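Local coordinates for protein monopolin complex subunit CSM1 (Candida glabrata, PDB 6MJC) that forms part of the monopolin complex and binds a peptide of the kinetochore protein Dsn1, consistent with recruiting monopolin to kinetochores, at residues F13-Y25 against F33-K47. Sequence-based numbering, arbitrary orientation.
Sequences FEHLCGVRVHRTY and FDTSQGSKNGIMDYK
R20 folds over the strand 33-37 and grips the backbone carbonyl of G38 end-on. R20 NH1 and NH2 both donate to G38 O, at 3.2 and 3.1 Å, near the guanidinium plane. A bend at chi3 (-76°) turns the group back, and R20 NH2 also donates to S36 OG (2.9 Å), which lies 32° out of the guanidinium plane. A water accepts from R20 NE. On the same face, the H22 ring meets S36 CB edge-on at NE2.

The face with V19, V21 and F33 is largely apolar, with T24, T35 and Q37 among them. V19 CG1 meets T35 CG2 at 3.7 Å, and V21 CG1 lies against F33 CB. The F13 and F33 rings meet obliquely, planes at 48°, with F13 CD2 3.6 Å from F33 CE2. Y46 OH sits at the edge of the F13 ring and donates to Q37 OE1 (2.6 Å).

Farther along, the extended K47 chain crosses Y25 at about a right angle, and K47 NZ donates to Y25 OH (2.7 Å). Y25 OH and R23 NE also bind polar and acidic side chains of the bound peptide, respectively.

Backbone bonds zip 19-25 to 33-37 as an antiparallel beta hairpin. A beta bulge between V21 and T24 shifts the register beside this Dsn1 peptide site.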
loop_
_atom_site.group_PDB
_atom_site.type_symbol
_atom_site.label_atom_id
_atom_site.label_comp_id
_atom_site.label_asym_id
_atom_site.label_seq_id
_atom_site.Cartn_x
_atom_site.Cartn_y
_atom_site.Cartn_z
ATOM N N PHE A 13 4.936 -2.385 -10.413
ATOM C CA PHE A 13 5.017 -1.591 -9.186
ATOM C C PHE A 13 6.305 -1.882 -8.418
ATOM O O PHE A 13 6.951 -0.955 -7.894
ATOM C CB PHE A 13 3.799 -1.838 -8.291
ATOM C CG PHE A 13 3.680 -0.836 -7.170
ATOM C CD1 PHE A 13 3.028 0.355 -7.362
ATOM C CD2 PHE A 13 4.268 -1.069 -5.960
ATOM C CE1 PHE A 13 2.941 1.281 -6.382
ATOM C CE2 PHE A 13 4.199 -0.144 -4.950
ATOM C CZ PHE A 13 3.527 1.048 -5.160
ATOM N N GLU A 14 6.745 -3.148 -8.421
ATOM C CA GLU A 14 7.924 -3.552 -7.668
ATOM C C GLU A 14 9.203 -2.949 -8.206
ATOM O O GLU A 14 10.217 -2.979 -7.507
ATOM C CB GLU A 14 8.062 -5.083 -7.642
ATOM C CG GLU A 14 8.312 -5.775 -8.960
ATOM C CD GLU A 14 8.326 -7.292 -8.816
ATOM O OE1 GLU A 14 8.448 -7.994 -9.847
ATOM O OE2 GLU A 14 8.216 -7.776 -7.667
ATOM N N HIS A 15 9.209 -2.465 -9.451
ATOM C CA HIS A 15 10.412 -1.900 -10.033
ATOM C C HIS A 15 10.377 -0.374 -10.059
ATOM O O HIS A 15 11.212 0.243 -10.734
ATOM C CB HIS A 15 10.607 -2.434 -11.457
ATOM C CG HIS A 15 10.938 -3.900 -11.532
ATOM N ND1 HIS A 15 9.992 -4.865 -11.811
ATOM C CD2 HIS A 15 12.097 -4.565 -11.327
ATOM C CE1 HIS A 15 10.563 -6.056 -11.802
ATOM N NE2 HIS A 15 11.842 -5.902 -11.516
ATOM N N LEU A 16 9.400 0.248 -9.398
ATOM C CA LEU A 16 9.337 1.704 -9.353
ATOM C C LEU A 16 10.504 2.265 -8.551
ATOM O O LEU A 16 11.038 1.607 -7.663
ATOM C CB LEU A 16 8.026 2.161 -8.721
ATOM C CG LEU A 16 6.770 2.026 -9.574
ATOM C CD1 LEU A 16 5.544 2.376 -8.759
ATOM C CD2 LEU A 16 6.855 2.898 -10.781
ATOM N N CYS A 17 10.906 3.492 -8.881
ATOM C CA CYS A 17 12.029 4.120 -8.192
ATOM C C CYS A 17 11.699 4.227 -6.711
ATOM O O CYS A 17 10.610 4.668 -6.341
ATOM C CB CYS A 17 12.323 5.524 -8.748
ATOM S SG CYS A 17 13.087 5.621 -10.339
ATOM N N GLY A 18 12.613 3.776 -5.862
ATOM C CA GLY A 18 12.426 3.986 -4.442
ATOM C C GLY A 18 11.555 2.973 -3.746
ATOM O O GLY A 18 11.250 3.145 -2.558
ATOM N N VAL A 19 11.139 1.920 -4.442
ATOM C CA VAL A 19 10.190 0.937 -3.934
ATOM C C VAL A 19 10.915 -0.387 -3.732
ATOM O O VAL A 19 11.624 -0.859 -4.621
ATOM C CB VAL A 19 9.016 0.772 -4.911
ATOM C CG1 VAL A 19 8.273 -0.561 -4.669
ATOM C CG2 VAL A 19 8.069 1.946 -4.798
ATOM N N ARG A 20 10.735 -0.988 -2.564
ATOM C CA ARG A 20 11.376 -2.267 -2.282
ATOM C C ARG A 20 10.302 -3.221 -1.793
ATOM O O ARG A 20 9.727 -3.018 -0.718
ATOM C CB ARG A 20 12.483 -2.110 -1.246
ATOM C CG ARG A 20 13.521 -1.062 -1.611
ATOM C CD ARG A 20 14.495 -0.799 -0.467
ATOM N NE ARG A 20 13.915 0.018 0.598
ATOM C CZ ARG A 20 13.711 1.332 0.519
ATOM N NH1 ARG A 20 14.029 1.999 -0.580
ATOM N NH2 ARG A 20 13.190 1.989 1.540
ATOM N N VAL A 21 10.029 -4.272 -2.557
ATOM C CA VAL A 21 8.960 -5.208 -2.186
ATOM C C VAL A 21 9.561 -6.414 -1.490
ATOM O O VAL A 21 10.488 -7.023 -2.001
ATOM C CB VAL A 21 8.143 -5.645 -3.406
ATOM C CG1 VAL A 21 7.105 -6.700 -3.003
ATOM C CG2 VAL A 21 7.454 -4.430 -3.980
ATOM N N HIS A 22 9.003 -6.799 -0.349
ATOM C CA HIS A 22 9.674 -7.748 0.536
ATOM C C HIS A 22 9.016 -9.123 0.500
ATOM O O HIS A 22 9.650 -10.120 0.152
ATOM C CB HIS A 22 9.675 -7.174 1.969
ATOM C CG HIS A 22 10.389 -5.861 2.095
ATOM N ND1 HIS A 22 11.720 -5.685 1.767
ATOM C CD2 HIS A 22 9.943 -4.654 2.512
ATOM C CE1 HIS A 22 12.059 -4.425 1.979
ATOM N NE2 HIS A 22 11.000 -3.779 2.432
ATOM N N ARG A 23 7.767 -9.189 0.908
ATOM C CA ARG A 23 6.981 -10.403 0.989
ATOM C C ARG A 23 5.811 -10.205 0.045
ATOM O O ARG A 23 5.257 -9.099 -0.031
ATOM C CB ARG A 23 6.507 -10.622 2.424
ATOM C CG ARG A 23 5.336 -11.571 2.593
ATOM C CD ARG A 23 5.688 -13.029 2.271
ATOM N NE ARG A 23 4.548 -13.934 2.458
ATOM C CZ ARG A 23 4.514 -15.206 2.064
ATOM N NH1 ARG A 23 5.561 -15.734 1.446
ATOM N NH2 ARG A 23 3.432 -15.949 2.281
ATOM N N THR A 24 5.450 -11.264 -0.675
ATOM C CA THR A 24 4.303 -11.270 -1.567
ATOM C C THR A 24 3.476 -12.531 -1.321
ATOM O O THR A 24 4.037 -13.615 -1.166
ATOM C CB THR A 24 4.762 -11.240 -3.044
ATOM O OG1 THR A 24 5.663 -10.146 -3.228
ATOM C CG2 THR A 24 3.565 -11.088 -3.955
ATOM N N TYR A 25 2.152 -12.401 -1.323
ATOM C CA TYR A 25 1.286 -13.574 -1.303
ATOM C C TYR A 25 0.037 -13.333 -2.131
ATOM O O TYR A 25 -0.409 -12.196 -2.295
ATOM C CB TYR A 25 0.877 -13.955 0.158
ATOM C CG TYR A 25 -0.026 -12.990 0.924
ATOM C CD1 TYR A 25 0.505 -11.947 1.691
ATOM C CD2 TYR A 25 -1.402 -13.116 0.864
ATOM C CE1 TYR A 25 -0.307 -11.066 2.386
ATOM C CE2 TYR A 25 -2.239 -12.233 1.554
ATOM C CZ TYR A 25 -1.682 -11.205 2.295
ATOM O OH TYR A 25 -2.486 -10.330 3.020
ATOM N N PHE A 33 1.217 -7.408 -1.216
ATOM C CA PHE A 33 2.651 -7.397 -0.964
ATOM C C PHE A 33 3.074 -6.301 -0.009
ATOM O O PHE A 33 2.447 -5.248 0.067
ATOM C CB PHE A 33 3.462 -7.249 -2.231
ATOM C CG PHE A 33 3.044 -6.130 -3.106
ATOM C CD1 PHE A 33 2.055 -6.338 -4.043
ATOM C CD2 PHE A 33 3.649 -4.895 -3.041
ATOM C CE1 PHE A 33 1.662 -5.341 -4.891
ATOM C CE2 PHE A 33 3.273 -3.875 -3.919
ATOM C CZ PHE A 33 2.272 -4.100 -4.835
ATOM N N ASP A 34 4.147 -6.577 0.726
ATOM C CA ASP A 34 4.694 -5.634 1.692
ATOM C C ASP A 34 5.714 -4.784 0.953
ATOM O O ASP A 34 6.474 -5.303 0.132
ATOM C CB ASP A 34 5.399 -6.339 2.842
ATOM C CG ASP A 34 4.468 -6.712 3.953
ATOM O OD1 ASP A 34 3.240 -6.582 3.796
ATOM O OD2 ASP A 34 4.982 -7.138 5.000
ATOM N N THR A 35 5.747 -3.494 1.259
ATOM C CA THR A 35 6.564 -2.544 0.522
ATOM C C THR A 35 7.239 -1.621 1.521
ATOM O O THR A 35 6.658 -1.271 2.557
ATOM C CB THR A 35 5.718 -1.671 -0.415
ATOM O OG1 THR A 35 4.831 -2.488 -1.175
ATOM C CG2 THR A 35 6.605 -0.901 -1.366
ATOM N N SER A 36 8.460 -1.243 1.196
ATOM C CA SER A 36 9.199 -0.165 1.822
ATOM C C SER A 36 9.445 0.881 0.751
ATOM O O SER A 36 9.902 0.552 -0.352
ATOM C CB SER A 36 10.511 -0.708 2.413
ATOM O OG SER A 36 11.287 0.337 2.935
ATOM N N GLN A 37 9.111 2.123 1.045
ATOM C CA GLN A 37 9.316 3.202 0.093
ATOM C C GLN A 37 10.057 4.339 0.769
ATOM O O GLN A 37 9.851 4.597 1.960
ATOM C CB GLN A 37 7.988 3.710 -0.454
ATOM C CG GLN A 37 8.169 4.619 -1.584
ATOM C CD GLN A 37 6.912 5.057 -2.247
ATOM O OE1 GLN A 37 5.877 4.437 -2.139
ATOM N NE2 GLN A 37 7.007 6.152 -2.964
ATOM N N GLY A 38 10.940 4.994 0.025
ATOM C CA GLY A 38 11.601 6.195 0.496
ATOM C C GLY A 38 13.099 6.002 0.634
ATOM O O GLY A 38 13.621 4.891 0.635
ATOM N N SER A 39 13.783 7.137 0.756
ATOM C CA SER A 39 15.220 7.207 0.706
ATOM C C SER A 39 15.760 7.518 2.105
ATOM O O SER A 39 15.124 7.149 3.118
ATOM C CB SER A 39 15.594 8.236 -0.360
ATOM O OG SER A 39 15.060 9.492 -0.010
ATOM N N LYS A 40 16.903 8.201 2.162
ATOM C CA LYS A 40 17.462 8.601 3.441
ATOM C C LYS A 40 16.485 9.481 4.206
ATOM O O LYS A 40 16.340 9.336 5.425
ATOM C CB LYS A 40 18.788 9.331 3.230
ATOM N N ASN A 41 15.805 10.399 3.509
ATOM C CA ASN A 41 14.980 11.398 4.189
ATOM C C ASN A 41 13.954 10.740 5.102
ATOM O O ASN A 41 13.844 11.089 6.284
ATOM C CB ASN A 41 14.283 12.292 3.164
ATOM C CG ASN A 41 15.218 12.756 2.073
ATOM O OD1 ASN A 41 15.777 11.942 1.338
ATOM N ND2 ASN A 41 15.393 14.068 1.957
ATOM N N GLY A 42 13.192 9.791 4.572
ATOM C CA GLY A 42 12.214 9.080 5.373
ATOM C C GLY A 42 11.816 7.797 4.699
ATOM O O GLY A 42 11.832 7.689 3.468
ATOM N N ILE A 43 11.494 6.794 5.505
ATOM C CA ILE A 43 11.045 5.508 4.998
ATOM C C ILE A 43 9.677 5.202 5.580
ATOM O O ILE A 43 9.472 5.306 6.798
ATOM C CB ILE A 43 12.032 4.379 5.334
ATOM C CG1 ILE A 43 13.325 4.546 4.538
ATOM C CG2 ILE A 43 11.389 3.032 5.031
ATOM C CD1 ILE A 43 14.392 3.521 4.873
ATOM N N MET A 44 8.778 4.740 4.722
ATOM C CA MET A 44 7.464 4.267 5.101
ATOM C C MET A 44 7.290 2.832 4.630
ATOM O O MET A 44 7.603 2.507 3.474
ATOM C CB MET A 44 6.400 5.167 4.494
ATOM C CG MET A 44 5.001 4.780 4.836
ATOM S SD MET A 44 4.662 5.214 6.570
ATOM C CE MET A 44 3.095 4.418 6.639
ATOM N N ASP A 45 6.861 1.974 5.548
ATOM C CA ASP A 45 6.485 0.619 5.214
ATOM C C ASP A 45 4.971 0.536 5.104
ATOM O O ASP A 45 4.222 1.110 5.915
ATOM C CB ASP A 45 7.008 -0.399 6.240
ATOM C CG ASP A 45 8.490 -0.683 6.098
ATOM O OD1 ASP A 45 8.886 -1.507 5.251
ATOM O OD2 ASP A 45 9.266 -0.099 6.863
ATOM N N TYR A 46 4.518 -0.182 4.094
ATOM C CA TYR A 46 3.086 -0.388 3.900
ATOM C C TYR A 46 2.864 -1.664 3.111
ATOM O O TYR A 46 3.763 -2.182 2.440
ATOM C CB TYR A 46 2.425 0.813 3.196
ATOM C CG TYR A 46 2.979 1.189 1.825
ATOM C CD1 TYR A 46 2.428 0.646 0.675
ATOM C CD2 TYR A 46 4.002 2.102 1.687
ATOM C CE1 TYR A 46 2.923 0.991 -0.611
ATOM C CE2 TYR A 46 4.511 2.449 0.408
ATOM C CZ TYR A 46 3.956 1.900 -0.718
ATOM O OH TYR A 46 4.409 2.241 -1.986
ATOM N N LYS A 47 1.635 -2.136 3.158
ATOM C CA LYS A 47 1.181 -3.288 2.389
ATOM C C LYS A 47 0.155 -2.795 1.384
ATOM O O LYS A 47 -0.679 -1.961 1.730
ATOM C CB LYS A 47 0.576 -4.298 3.370
ATOM C CG LYS A 47 0.153 -5.620 2.815
ATOM C CD LYS A 47 -0.434 -6.399 4.026
ATOM C CE LYS A 47 -1.025 -7.685 3.564
ATOM N NZ LYS A 47 -1.664 -8.342 4.703
HETATM O O HOH W 1 13.976 -1.897 2.766
#